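Local coordinates for periplasmic branched-chain amino acid-binding protein (Burkholderia mallei, PDB 3I09), which probably captures branched-chain amino acids or related small carboxylates in the periplasm for an ABC transporter, and holds acetoacetic acid in this crystal, at residues G104-T109 against D123-A128; W143-A148 against N159-V164; M329-Y334 against Q361-K366; I99-G104 against A281-S286; L199-A204 against L226-M231. All blocks are in the same frame, centred on the assembly; numbering follows the deposited sequence.

Contact 1 (G104-T109 against D123-A128); sequences GADTLT and DTMALA. With AAE (acetoacetic acid), chain C.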
# COMPACT_ATOMS: atom_id res chain seq x y z
N GLY A 104 -1.03 -3.68 -2.72
CA GLY A 104 -0.48 -4.53 -1.70
C GLY A 104 -0.07 -5.94 -2.02
O GLY A 104 0.71 -6.50 -1.27
N ALA A 105 -0.60 -6.55 -3.07
CA ALA A 105 -0.41 -7.99 -3.23
C ALA A 105 1.07 -8.37 -3.21
O ALA A 105 1.87 -7.88 -4.04
CB ALA A 105 -1.07 -8.52 -4.50
N ASP A 106 1.44 -9.30 -2.32
CA ASP A 106 2.83 -9.77 -2.25
C ASP A 106 3.27 -10.58 -3.48
O ASP A 106 4.46 -10.87 -3.64
CB ASP A 106 3.13 -10.51 -0.94
CG ASP A 106 2.50 -11.89 -0.84
OD1 ASP A 106 1.52 -12.20 -1.54
OD2 ASP A 106 2.98 -12.68 0.03
N THR A 107 2.31 -10.92 -4.35
CA THR A 107 2.56 -11.53 -5.64
C THR A 107 3.64 -10.77 -6.45
O THR A 107 4.43 -11.33 -7.22
CB THR A 107 1.23 -11.54 -6.47
OG1 THR A 107 0.15 -11.93 -5.62
CG2 THR A 107 1.34 -12.48 -7.58
N LEU A 108 3.63 -9.45 -6.29
CA LEU A 108 4.54 -8.57 -7.00
C LEU A 108 6.02 -8.85 -6.75
O LEU A 108 6.83 -8.48 -7.58
CB LEU A 108 4.23 -7.10 -6.63
CG LEU A 108 3.01 -6.54 -7.33
CD1 LEU A 108 2.54 -5.29 -6.53
CD2 LEU A 108 3.27 -6.19 -8.88
N THR A 109 6.35 -9.47 -5.61
CA THR A 109 7.74 -9.80 -5.28
C THR A 109 7.92 -11.29 -5.03
O THR A 109 8.88 -11.73 -4.44
CB THR A 109 8.20 -9.00 -4.05
OG1 THR A 109 7.35 -9.29 -2.95
CG2 THR A 109 8.16 -7.45 -4.37
N ASP A 123 3.19 -4.49 1.82
CA ASP A 123 2.54 -5.58 1.07
C ASP A 123 1.69 -6.41 2.00
O ASP A 123 1.64 -6.20 3.22
CB ASP A 123 3.51 -6.45 0.23
CG ASP A 123 4.48 -7.28 1.04
OD1 ASP A 123 4.14 -7.71 2.16
OD2 ASP A 123 5.61 -7.50 0.52
N THR A 124 0.97 -7.35 1.41
CA THR A 124 0.04 -8.18 2.19
C THR A 124 0.71 -9.13 3.17
O THR A 124 0.09 -9.50 4.18
CB THR A 124 -0.87 -8.97 1.26
OG1 THR A 124 -0.08 -9.69 0.31
CG2 THR A 124 -1.79 -8.02 0.52
N MSE A 125 1.95 -9.53 2.92
CA MSE A 125 2.68 -10.32 3.93
C MSE A 125 2.96 -9.47 5.20
O MSE A 125 2.76 -9.95 6.29
CB MSE A 125 3.98 -10.86 3.32
CG MSE A 125 4.85 -11.58 4.25
SE MSE A 125 3.95 -13.27 4.75
CE MSE A 125 4.36 -14.25 3.15
N ALA A 126 3.41 -8.23 5.04
CA ALA A 126 3.63 -7.36 6.19
C ALA A 126 2.34 -7.09 6.95
O ALA A 126 2.37 -7.07 8.18
CB ALA A 126 4.29 -6.02 5.78
N LEU A 127 1.23 -6.87 6.24
CA LEU A 127 -0.08 -6.70 6.90
C LEU A 127 -0.45 -7.88 7.76
O LEU A 127 -0.84 -7.73 8.93
CB LEU A 127 -1.20 -6.39 5.89
CG LEU A 127 -1.03 -5.12 5.04
CD1 LEU A 127 -2.13 -4.99 3.99
CD2 LEU A 127 -0.92 -3.83 5.93
N ALA A 128 -0.31 -9.07 7.18
CA ALA A 128 -0.63 -10.32 7.85
C ALA A 128 0.25 -10.55 9.07
O ALA A 128 -0.23 -10.89 10.15
CB ALA A 128 -0.47 -11.47 6.86
O1 AAE C . -3.66 -3.68 -3.50
C2 AAE C . -4.82 -3.24 -3.45
O3 AAE C . -5.68 -3.51 -4.32
C4 AAE C . -5.22 -2.40 -2.25
C5 AAE C . -5.02 -0.94 -2.51
O8 AAE C . -4.37 -0.54 -3.51
C9 AAE C . -5.50 -0.02 -1.43
O HOH W 1 5.41 -7.64 -2.22
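Gly104 O accepts the backbone N of Thr124 at 2.8 Å, right at the start of helix 124-137, where Asp123 is the N-cap. The contact lies where the chain passes from the first lobe (loop 104-109) into the second (helix 124-137), as in other type I periplasmic binding proteins. The bond is bent, 138° at the hydrogen, and the same oxygen also has Asp123 CA 3.1 Å away in a CA-H...O contact, with Thr124 CG2 packed near it. A second bond runs the other way: Asp106 N donates to Thr124 OG1 at 3.1 Å. With chi1 at 53°, that hydroxyl sits between the backbone N and the carbonyl carbon of its own residue and faces the peptide of Asp106.

One shell out, Asn159 ties the pair together, its OD1 bonded to Thr124 OG1 and its ND2 to Asp106 OD2. Arg370 forms a salt bridge with that same carboxylate oxygen, and the selenomethionine Met125 lays its CE methyl beside it. Asp123 divides its work: OD1 caps the helix by taking Ala126 N at 3.0 Å, nearly along the C-O axis, and OD2 accepts a hydrogen bond from water 1 at 2.8 Å. Thr109 OG1 holds this water from the other segment at 2.6 Å. At the pocket end, Gly104 N points at acetoacetic acid O1, 2.7 Å away and almost straight at 168°.

Contact 2 (W143-A148 against N159-V164); sequences WFFLTA and NTADVV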
# COMPACT_ATOMS: atom_id res chain seq x y z
N TRP A 143 -11.15 -17.24 13.17
CA TRP A 143 -11.30 -16.21 12.12
C TRP A 143 -12.29 -16.58 11.03
O TRP A 143 -12.33 -17.74 10.61
CB TRP A 143 -9.97 -15.90 11.42
CG TRP A 143 -8.98 -15.18 12.28
CD1 TRP A 143 -8.46 -15.61 13.46
CD2 TRP A 143 -8.38 -13.90 12.02
NE1 TRP A 143 -7.58 -14.70 13.96
CE2 TRP A 143 -7.50 -13.64 13.10
CE3 TRP A 143 -8.49 -12.96 10.99
CZ2 TRP A 143 -6.74 -12.46 13.17
CZ3 TRP A 143 -7.74 -11.81 11.07
CH2 TRP A 143 -6.89 -11.57 12.15
N PHE A 144 -13.03 -15.58 10.56
CA PHE A 144 -13.83 -15.67 9.34
C PHE A 144 -13.45 -14.46 8.49
O PHE A 144 -13.38 -13.32 8.99
CB PHE A 144 -15.33 -15.68 9.64
CG PHE A 144 -16.20 -16.08 8.46
CD1 PHE A 144 -16.64 -15.12 7.56
CD2 PHE A 144 -16.56 -17.41 8.25
CE1 PHE A 144 -17.44 -15.49 6.48
CE2 PHE A 144 -17.36 -17.78 7.18
CZ PHE A 144 -17.79 -16.82 6.29
N PHE A 145 -13.18 -14.68 7.21
CA PHE A 145 -12.75 -13.57 6.32
C PHE A 145 -13.88 -13.02 5.48
O PHE A 145 -14.73 -13.78 4.93
CB PHE A 145 -11.58 -13.98 5.43
CG PHE A 145 -10.30 -14.20 6.18
CD1 PHE A 145 -9.48 -13.14 6.46
CD2 PHE A 145 -9.95 -15.46 6.64
CE1 PHE A 145 -8.31 -13.31 7.19
CE2 PHE A 145 -8.76 -15.66 7.35
CZ PHE A 145 -7.95 -14.58 7.63
N LEU A 146 -13.90 -11.68 5.37
CA LEU A 146 -14.68 -10.98 4.36
C LEU A 146 -13.65 -10.49 3.35
O LEU A 146 -12.81 -9.64 3.67
CB LEU A 146 -15.43 -9.80 4.98
CG LEU A 146 -16.27 -8.90 4.07
CD1 LEU A 146 -17.39 -9.68 3.37
CD2 LEU A 146 -16.87 -7.74 4.87
N THR A 147 -13.71 -11.00 2.12
CA THR A 147 -12.60 -10.85 1.20
C THR A 147 -13.03 -10.22 -0.11
O THR A 147 -13.93 -10.75 -0.81
CB THR A 147 -12.00 -12.23 0.90
OG1 THR A 147 -11.57 -12.83 2.14
CG2 THR A 147 -10.84 -12.17 -0.11
N ALA A 148 -12.37 -9.13 -0.49
CA ALA A 148 -12.61 -8.51 -1.79
C ALA A 148 -12.21 -9.49 -2.90
O ALA A 148 -11.11 -10.04 -2.90
CB ALA A 148 -11.83 -7.19 -1.95
N ASN A 159 -2.26 -14.76 2.97
CA ASN A 159 -1.16 -14.42 3.89
C ASN A 159 -1.69 -14.45 5.32
O ASN A 159 -1.06 -14.98 6.22
CB ASN A 159 -0.63 -13.00 3.62
CG ASN A 159 0.22 -12.87 2.35
OD1 ASN A 159 0.03 -11.93 1.60
ND2 ASN A 159 1.16 -13.78 2.12
N THR A 160 -2.85 -13.87 5.54
CA THR A 160 -3.38 -13.75 6.91
C THR A 160 -3.81 -15.12 7.46
O THR A 160 -3.51 -15.45 8.62
CB THR A 160 -4.50 -12.71 7.00
OG1 THR A 160 -4.06 -11.46 6.44
CG2 THR A 160 -4.96 -12.50 8.47
N ALA A 161 -4.50 -15.92 6.65
CA ALA A 161 -4.87 -17.28 7.05
C ALA A 161 -3.64 -18.09 7.44
O ALA A 161 -3.66 -18.85 8.45
CB ALA A 161 -5.67 -18.01 5.95
N ASP A 162 -2.58 -17.97 6.65
CA ASP A 162 -1.32 -18.68 6.95
C ASP A 162 -0.74 -18.24 8.30
O ASP A 162 -0.31 -19.09 9.09
CB ASP A 162 -0.29 -18.48 5.86
CG ASP A 162 -0.62 -19.24 4.57
OD1 ASP A 162 -1.48 -20.17 4.57
OD2 ASP A 162 -0.01 -18.90 3.54
N VAL A 163 -0.74 -16.93 8.58
CA VAL A 163 -0.26 -16.43 9.89
C VAL A 163 -1.11 -16.91 11.05
O VAL A 163 -0.58 -17.40 12.07
CB VAL A 163 -0.15 -14.89 9.89
CG1 VAL A 163 0.12 -14.33 11.30
CG2 VAL A 163 0.93 -14.48 8.94
N VAL A 164 -2.44 -16.82 10.89
CA VAL A 164 -3.36 -17.31 11.90
C VAL A 164 -3.08 -18.78 12.25
O VAL A 164 -2.92 -19.15 13.43
CB VAL A 164 -4.85 -17.10 11.48
CG1 VAL A 164 -5.82 -17.87 12.45
CG2 VAL A 164 -5.18 -15.60 11.48
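Trp143 reaches from its strand toward Val164 on the helix. Its CB carries the indole out with CG beside the backbone N (chi1 -70°), which turns the five-membered ring under the valine. CG and CD2 both lie beneath Val164 CG2, and CE2 comes within 3.4 Å of that methyl. The result is a CH-pi contact: CG2 stands 3.5 Å from the centroid of the five-membered ring and only 12° off its normal. The other valine branch, CG1, rests 3.6 Å from Trp143 CD1. NE1 finds its polar partner in Gly140 O. Farther along the benzo ring, CZ3 touches the CG2 methyl of Thr160 at 3.9 Å.

Strand 142-148 and helix 151-166 are the first two elements of a beta-alpha-beta unit that ends in strand 170-177, and the short axes of 143-148 and 159-164 run antiparallel, 10.5 Å apart at closest approach. Phe145, two residues on from Trp143, points to the same helix. Thr160 CG2 meets this ring at its edge, near the plane, 3.7 Å from CE1, with the threonine hydroxyl turned back to Leu156 O in its own helix. Phe145 CE2 lies 4.1 Å from the CB methyl of Ala161.

Contact 3 (M329-Y334 against Q361-K366); sequences MIHDMY and QAFTTK. With EDO (1,2-ethanediol), chain H.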
# COMPACT_ATOMS: atom_id res chain seq x y z
N MSE A 329 11.18 -2.96 -1.06
CA MSE A 329 11.87 -1.95 -0.25
C MSE A 329 11.67 -2.32 1.20
O MSE A 329 10.55 -2.26 1.72
CB MSE A 329 11.35 -0.52 -0.56
CG MSE A 329 12.38 0.59 -0.23
SE MSE A 329 12.39 0.98 1.64
CE MSE A 329 10.97 2.33 1.64
N ILE A 330 12.77 -2.72 1.87
CA ILE A 330 12.75 -3.15 3.26
C ILE A 330 12.88 -1.95 4.19
O ILE A 330 13.86 -1.18 4.14
CB ILE A 330 13.88 -4.20 3.51
CG1 ILE A 330 13.75 -5.37 2.51
CG2 ILE A 330 13.80 -4.70 4.95
CD1 ILE A 330 12.44 -6.15 2.62
N HIS A 331 11.86 -1.76 5.01
CA HIS A 331 11.77 -0.68 5.97
C HIS A 331 10.86 -1.13 7.13
O HIS A 331 9.95 -1.97 6.95
CB HIS A 331 11.27 0.62 5.31
CG HIS A 331 9.93 0.50 4.59
ND1 HIS A 331 9.72 -0.37 3.54
CD2 HIS A 331 8.76 1.15 4.78
CE1 HIS A 331 8.45 -0.28 3.15
NE2 HIS A 331 7.86 0.65 3.86
N ASP A 332 11.09 -0.54 8.29
CA ASP A 332 10.30 -0.86 9.47
C ASP A 332 8.82 -0.57 9.21
O ASP A 332 8.46 0.39 8.53
CB ASP A 332 10.72 -0.00 10.66
CG ASP A 332 12.11 -0.34 11.21
OD1 ASP A 332 12.76 -1.33 10.79
OD2 ASP A 332 12.53 0.46 12.09
N MSE A 333 7.97 -1.40 9.80
CA MSE A 333 6.54 -1.22 9.77
C MSE A 333 6.07 -0.92 11.21
O MSE A 333 6.83 -1.15 12.18
CB MSE A 333 5.87 -2.48 9.21
CG MSE A 333 6.26 -2.81 7.79
SE MSE A 333 5.63 -1.50 6.43
CE MSE A 333 3.84 -1.96 6.42
N TYR A 334 4.85 -0.39 11.36
CA TYR A 334 4.32 0.03 12.66
C TYR A 334 2.99 -0.65 12.93
O TYR A 334 2.07 -0.57 12.11
CB TYR A 334 4.15 1.56 12.70
CG TYR A 334 5.47 2.22 12.39
CD1 TYR A 334 6.46 2.28 13.34
CD2 TYR A 334 5.76 2.66 11.09
CE1 TYR A 334 7.69 2.80 13.07
CE2 TYR A 334 7.00 3.18 10.80
CZ TYR A 334 7.96 3.25 11.79
OH TYR A 334 9.20 3.74 11.50
N GLN A 361 12.07 -8.34 9.58
CA GLN A 361 11.07 -9.26 10.08
C GLN A 361 9.69 -9.07 9.49
O GLN A 361 8.87 -9.97 9.61
CB GLN A 361 11.01 -9.16 11.62
CG GLN A 361 12.38 -9.38 12.24
CD GLN A 361 12.44 -9.06 13.71
OE1 GLN A 361 11.43 -9.06 14.41
NE2 GLN A 361 13.66 -8.80 14.20
N ALA A 362 9.43 -7.95 8.82
CA ALA A 362 8.08 -7.60 8.40
C ALA A 362 7.63 -8.26 7.10
O ALA A 362 6.43 -8.52 6.89
CB ALA A 362 8.00 -6.08 8.26
N PHE A 363 8.59 -8.56 6.23
CA PHE A 363 8.30 -9.02 4.88
C PHE A 363 8.64 -10.50 4.68
O PHE A 363 9.16 -11.18 5.58
CB PHE A 363 9.06 -8.12 3.89
CG PHE A 363 8.59 -6.68 3.91
CD1 PHE A 363 7.48 -6.31 3.19
CD2 PHE A 363 9.24 -5.72 4.68
CE1 PHE A 363 7.00 -5.00 3.23
CE2 PHE A 363 8.77 -4.41 4.73
CZ PHE A 363 7.68 -4.03 4.00
N THR A 364 8.37 -10.99 3.47
CA THR A 364 8.60 -12.40 3.12
C THR A 364 10.06 -12.78 3.40
O THR A 364 10.97 -12.05 3.02
CB THR A 364 8.29 -12.65 1.62
OG1 THR A 364 6.92 -12.32 1.35
CG2 THR A 364 8.55 -14.09 1.24
N THR A 365 10.27 -13.92 4.08
CA THR A 365 11.61 -14.39 4.36
C THR A 365 12.21 -15.13 3.18
O THR A 365 11.48 -15.65 2.31
CB THR A 365 11.64 -15.35 5.60
OG1 THR A 365 10.95 -16.58 5.28
CG2 THR A 365 11.01 -14.71 6.82
N LYS A 366 13.53 -15.19 3.14
CA LYS A 366 14.20 -15.94 2.09
C LYS A 366 13.72 -17.37 1.99
O LYS A 366 13.59 -17.87 0.91
CB LYS A 366 15.72 -15.96 2.31
CG LYS A 366 16.49 -16.42 1.11
CD LYS A 366 18.00 -16.16 1.28
CE LYS A 366 18.81 -16.75 0.15
NZ LYS A 366 20.18 -17.16 0.58
C1 EDO H . 15.09 -1.62 7.12
O1 EDO H . 14.34 -2.15 8.22
C2 EDO H . 16.57 -1.63 7.41
O2 EDO H . 17.14 -0.34 7.21
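Phe363, the first residue to leave the short helix 359-362, pushes its ring into the broken strand 329-338 and is met along CD2, CE2 and CZ. Ile330 CD1 lies 3.8 Å from its CD2, the two side chains running alongside each other but oppositely directed. His331 O sits at the ring edge, in plane, 3.5 Å from CE2. At the far end, CZ touches His331 CE1 at 3.9 Å and the selenium of the selenomethionine Met333 at 4.1 Å, an oblique Met-aromatic contact. Next to it, Met333 CG packs on Ala362 CB at 3.7 Å. The imidazole is held from turning: ND1 donates to Met329 O at 2.8 Å, that oxygen lying in the ring plane, and NE2 bonds Ala121 O.

The outer side is looser. Asp332 turns away from Phe363; its OD1 accepts Gly359 N and makes a weak bond of 3.1 Å to O1 of a 1,2-ethanediol, probably a crystallisation additive. Beyond Phe363, the chain toward Lys366 runs off to the surface.

Helix 124-137 lies against both halves, with Ala126 touching Met333 and Phe363, while strands 320-323 and 351-357 flank the strand through Tyr322 and Ile357.

Contact 4 (I99-G104 against A281-S286); sequences INIGAG and AADYSS. With AAE (acetoacetic acid), chain C.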
# COMPACT_ATOMS: atom_id res chain seq x y z
N ILE A 99 7.90 1.18 -10.16
CA ILE A 99 7.82 1.24 -8.72
C ILE A 99 6.36 1.30 -8.32
O ILE A 99 5.62 2.22 -8.71
CB ILE A 99 8.58 2.44 -8.17
CG1 ILE A 99 10.02 2.37 -8.63
CG2 ILE A 99 8.49 2.42 -6.63
CD1 ILE A 99 10.87 3.57 -8.16
N ASN A 100 5.92 0.28 -7.61
CA ASN A 100 4.55 0.24 -7.12
C ASN A 100 4.43 0.65 -5.65
O ASN A 100 5.14 0.11 -4.79
CB ASN A 100 3.91 -1.11 -7.31
CG ASN A 100 2.41 -1.04 -7.03
OD1 ASN A 100 2.01 -0.93 -5.88
ND2 ASN A 100 1.59 -1.00 -8.09
N ILE A 101 3.57 1.64 -5.40
CA ILE A 101 3.31 2.11 -4.04
C ILE A 101 1.94 1.67 -3.51
O ILE A 101 1.82 1.09 -2.42
CB ILE A 101 3.37 3.66 -3.95
CG1 ILE A 101 4.83 4.17 -4.00
CG2 ILE A 101 2.73 4.16 -2.65
CD1 ILE A 101 5.53 3.87 -5.21
N GLY A 102 0.88 1.96 -4.27
CA GLY A 102 -0.45 1.87 -3.71
C GLY A 102 -1.01 0.47 -3.52
O GLY A 102 -1.90 0.28 -2.68
N ALA A 103 -0.50 -0.50 -4.27
CA ALA A 103 -1.03 -1.85 -4.29
C ALA A 103 -0.30 -2.72 -3.29
O ALA A 103 0.86 -2.52 -3.00
CB ALA A 103 -0.95 -2.47 -5.70
N GLY A 104 -1.03 -3.68 -2.72
CA GLY A 104 -0.48 -4.53 -1.70
C GLY A 104 -0.07 -5.94 -2.02
O GLY A 104 0.71 -6.50 -1.27
N ALA A 281 2.76 9.91 1.09
CA ALA A 281 4.17 10.01 1.54
C ALA A 281 5.13 9.15 0.73
O ALA A 281 6.17 9.61 0.23
CB ALA A 281 4.28 9.66 3.07
N ALA A 282 4.78 7.87 0.60
CA ALA A 282 5.60 6.92 -0.19
C ALA A 282 5.73 7.30 -1.67
O ALA A 282 6.81 7.14 -2.25
CB ALA A 282 5.03 5.52 -0.06
N ASP A 283 4.66 7.86 -2.27
CA ASP A 283 4.73 8.37 -3.64
C ASP A 283 5.86 9.39 -3.78
O ASP A 283 6.68 9.30 -4.73
CB ASP A 283 3.41 9.04 -4.07
CG ASP A 283 2.24 8.07 -4.28
OD1 ASP A 283 2.45 6.88 -4.57
OD2 ASP A 283 1.06 8.57 -4.16
N TYR A 284 5.89 10.38 -2.88
CA TYR A 284 6.93 11.40 -2.89
C TYR A 284 8.30 10.74 -2.70
O TYR A 284 9.24 11.00 -3.47
CB TYR A 284 6.64 12.46 -1.83
CG TYR A 284 7.68 13.56 -1.69
CD1 TYR A 284 8.94 13.29 -1.18
CD2 TYR A 284 7.39 14.88 -2.06
CE1 TYR A 284 9.90 14.30 -1.05
CE2 TYR A 284 8.33 15.91 -1.89
CZ TYR A 284 9.59 15.59 -1.42
OH TYR A 284 10.52 16.55 -1.28
N SER A 285 8.43 9.87 -1.71
CA SER A 285 9.72 9.27 -1.39
C SER A 285 10.27 8.43 -2.54
O SER A 285 11.46 8.43 -2.82
CB SER A 285 9.60 8.39 -0.12
OG SER A 285 10.80 7.68 0.15
N SER A 286 9.39 7.66 -3.17
CA SER A 286 9.77 6.74 -4.25
C SER A 286 10.31 7.53 -5.43
O SER A 286 11.29 7.11 -6.07
CB SER A 286 8.58 5.84 -4.68
OG SER A 286 7.62 6.62 -5.34
O1 AAE C . -3.66 -3.68 -3.50
C2 AAE C . -4.82 -3.24 -3.45
O3 AAE C . -5.68 -3.51 -4.32
C4 AAE C . -5.22 -2.40 -2.25
C5 AAE C . -5.02 -0.94 -2.51
O8 AAE C . -4.37 -0.54 -3.51
C9 AAE C . -5.50 -0.02 -1.43
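Ala282 opens the contact from helix 278-297, its CB lying 3.7 Å from Ile101 CG2. One residue on, Asp283 begins by pointing past the loop, but its carboxylate swings back so that OD1 lies 3.3 Å from the same CG2 methyl and almost as close to Ile101 CB. This is van der Waals contact of an oxygen with an aliphatic branch, not a polar bond; on the other oxygen, OD2, Asp21 OD1 is close, and two like charges so near each other would probably raise the proton affinity of one of them. Three residues on comes Ser286. Its chi1 of 70° tucks OG back over the helix, where it donates to Asp283 O at 2.9 Å from above the carbonyl plane. The hydroxyl thus satisfied, its oxygen still lies 3.5 Å from Ile101 CD1, and Ser286 CB meets Ile99 CG2 at 3.9 Å.

Past Ile101 the chain bends out of the strand into the ligand pocket. Asn100 OD1 accepts Ala103 N at 3.0 Å, in the carbonyl plane on a lone pair, an Asx motif that shapes this turn. Gly102 O lies 2.7 Å from acetoacetic acid O8, and it is hydrogen-bonded to Tyr122 OH. In the lobe, strand 72-77 runs alongside with Leu74 on Ile99 and Val76 on Ile101, helix 22-36 meets Asp283 through Ile29, and helix 81-94 backs Asn100 and Ala103 through Ala84.

Contact 5 (L199-A204 against L226-M231); sequences LGLANA and LAALLM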
# COMPACT_ATOMS: atom_id res chain seq x y z
N LEU A 199 -13.55 -11.20 12.71
CA LEU A 199 -13.88 -10.95 11.30
C LEU A 199 -12.73 -10.22 10.65
O LEU A 199 -12.46 -9.05 10.96
CB LEU A 199 -15.17 -10.12 11.19
CG LEU A 199 -15.70 -9.76 9.78
CD1 LEU A 199 -16.01 -11.01 9.01
CD2 LEU A 199 -16.95 -8.90 9.85
N GLY A 200 -12.03 -10.91 9.76
CA GLY A 200 -10.85 -10.36 9.10
C GLY A 200 -11.34 -9.68 7.84
O GLY A 200 -11.98 -10.29 6.98
N LEU A 201 -11.09 -8.38 7.76
CA LEU A 201 -11.47 -7.57 6.61
C LEU A 201 -10.36 -7.56 5.58
O LEU A 201 -9.42 -6.75 5.67
CB LEU A 201 -11.74 -6.15 7.08
CG LEU A 201 -12.89 -6.06 8.08
CD1 LEU A 201 -13.01 -4.62 8.62
CD2 LEU A 201 -14.20 -6.54 7.47
N ALA A 202 -10.41 -8.51 4.64
CA ALA A 202 -9.40 -8.62 3.59
C ALA A 202 -9.87 -7.78 2.41
O ALA A 202 -10.20 -8.27 1.32
CB ALA A 202 -9.21 -10.13 3.17
N ASN A 203 -9.89 -6.47 2.64
CA ASN A 203 -10.38 -5.51 1.66
C ASN A 203 -9.78 -4.16 2.05
O ASN A 203 -8.98 -4.14 2.97
CB ASN A 203 -11.91 -5.50 1.58
CG ASN A 203 -12.61 -5.16 2.92
OD1 ASN A 203 -12.06 -4.53 3.81
ND2 ASN A 203 -13.90 -5.49 2.98
N ALA A 204 -10.12 -3.09 1.36
CA ALA A 204 -9.41 -1.81 1.56
C ALA A 204 -10.30 -0.63 1.21
O ALA A 204 -11.35 -0.77 0.56
CB ALA A 204 -8.17 -1.77 0.69
N LEU A 226 -13.57 -6.89 14.83
CA LEU A 226 -13.11 -6.66 13.46
C LEU A 226 -11.60 -6.57 13.44
O LEU A 226 -11.03 -5.95 14.32
CB LEU A 226 -13.70 -5.38 12.88
CG LEU A 226 -15.22 -5.21 12.96
CD1 LEU A 226 -15.65 -3.85 12.38
CD2 LEU A 226 -15.93 -6.35 12.28
N ALA A 227 -10.96 -7.23 12.48
CA ALA A 227 -9.55 -7.03 12.22
C ALA A 227 -9.48 -6.32 10.87
O ALA A 227 -9.74 -6.90 9.82
CB ALA A 227 -8.80 -8.33 12.21
N ALA A 228 -9.14 -5.04 10.91
CA ALA A 228 -9.05 -4.24 9.70
C ALA A 228 -7.63 -4.46 9.18
O ALA A 228 -6.66 -3.87 9.65
CB ALA A 228 -9.34 -2.78 10.01
N LEU A 229 -7.51 -5.36 8.22
CA LEU A 229 -6.19 -5.79 7.78
C LEU A 229 -5.49 -4.74 6.91
O LEU A 229 -4.26 -4.76 6.78
CB LEU A 229 -6.32 -7.13 7.04
CG LEU A 229 -6.83 -8.27 7.91
CD1 LEU A 229 -7.21 -9.50 7.00
CD2 LEU A 229 -5.81 -8.68 8.97
N LEU A 230 -6.25 -3.81 6.33
CA LEU A 230 -5.63 -2.65 5.67
C LEU A 230 -6.51 -1.41 5.88
O LEU A 230 -7.67 -1.37 5.46
CB LEU A 230 -5.39 -2.86 4.18
CG LEU A 230 -4.64 -1.74 3.48
CD1 LEU A 230 -3.29 -1.36 4.20
CD2 LEU A 230 -4.45 -2.08 1.96
N MSE A 231 -5.98 -0.44 6.61
CA MSE A 231 -6.73 0.78 6.97
C MSE A 231 -5.74 1.95 6.88
O MSE A 231 -4.67 1.87 7.46
CB MSE A 231 -7.29 0.63 8.40
CG MSE A 231 -7.88 1.87 9.07
SE MSE A 231 -9.06 1.39 10.56
CE MSE A 231 -10.30 0.31 9.54
O HOH W 2 -9.19 -3.78 6.06
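Leu199 and Leu226 run next to each other, similarly directed, on one face of a twisted pair of parallel strands, with their CD2 methyls 3.7 Å apart. Leu201 and Ala228 continue that face, and Ile212 of helix 205-217 packs over Leu201 and Leu226. The opposite face carries Ala227 beside Gly200, with Trp143 against the alanine, and farther on Leu229 turns to Leu156 and Thr160 of helix 151-166. One edge of strand 198-202 is bonded to strand 142-148; strand 225-228 closes the other and is the outermost of this sheet.

Between the strands, whose short axes are inclined at 24°, the backbone bonds are nearly straight: Ala227 N to Leu199 O at 2.8 Å and 177°, then Leu201 N to Ala227 O at 2.9 Å and 172°. Next the pairing frays. Leu229 N reaches Leu201 O only weakly, at 3.5 Å, and Leu229 CB rests 3.4 Å from that oxygen. Ala202 is the centre of an inverse gamma turn, which carries the chain off the sheet. In the widening gap water 2 bridges the two, 3.0 Å from Leu201 O and accepting Leu230 N at 3.0 Å. Beyond it Leu230 reaches across, its CD2 3.9 Å from Ala204 CB.

This is the beta-alpha-beta unit of strand 198-202, helix 205-217 and strand 225-228 in a lobe of a type I binding protein, with the loop after the carboxyl end of strand 198-202 reaching the site: Ala204 lines the acetoacetic acid pocket.

From the N terminus, contact 4 opens first, at 99-104, and closes only at 281-286, a long loop through both lobes. Contact 1 starts at the shared Gly104 and closes a short loop at 123-128, nested within it; contacts 2 and 5 follow in series inside the same loop, each closing a small loop in the second lobe. These two meet on neighbouring strands, 142-148 and 198-202. Contact 3 opens and closes after all the others, joining strand 329-338 to the chain after helix 359-362. Contact 1 touches all four: its helix start meets Asn159, Leu229 and Phe363, its loop Asn100 through Leu108. Contacts 1, 4 and 5 all reach acetoacetic acid.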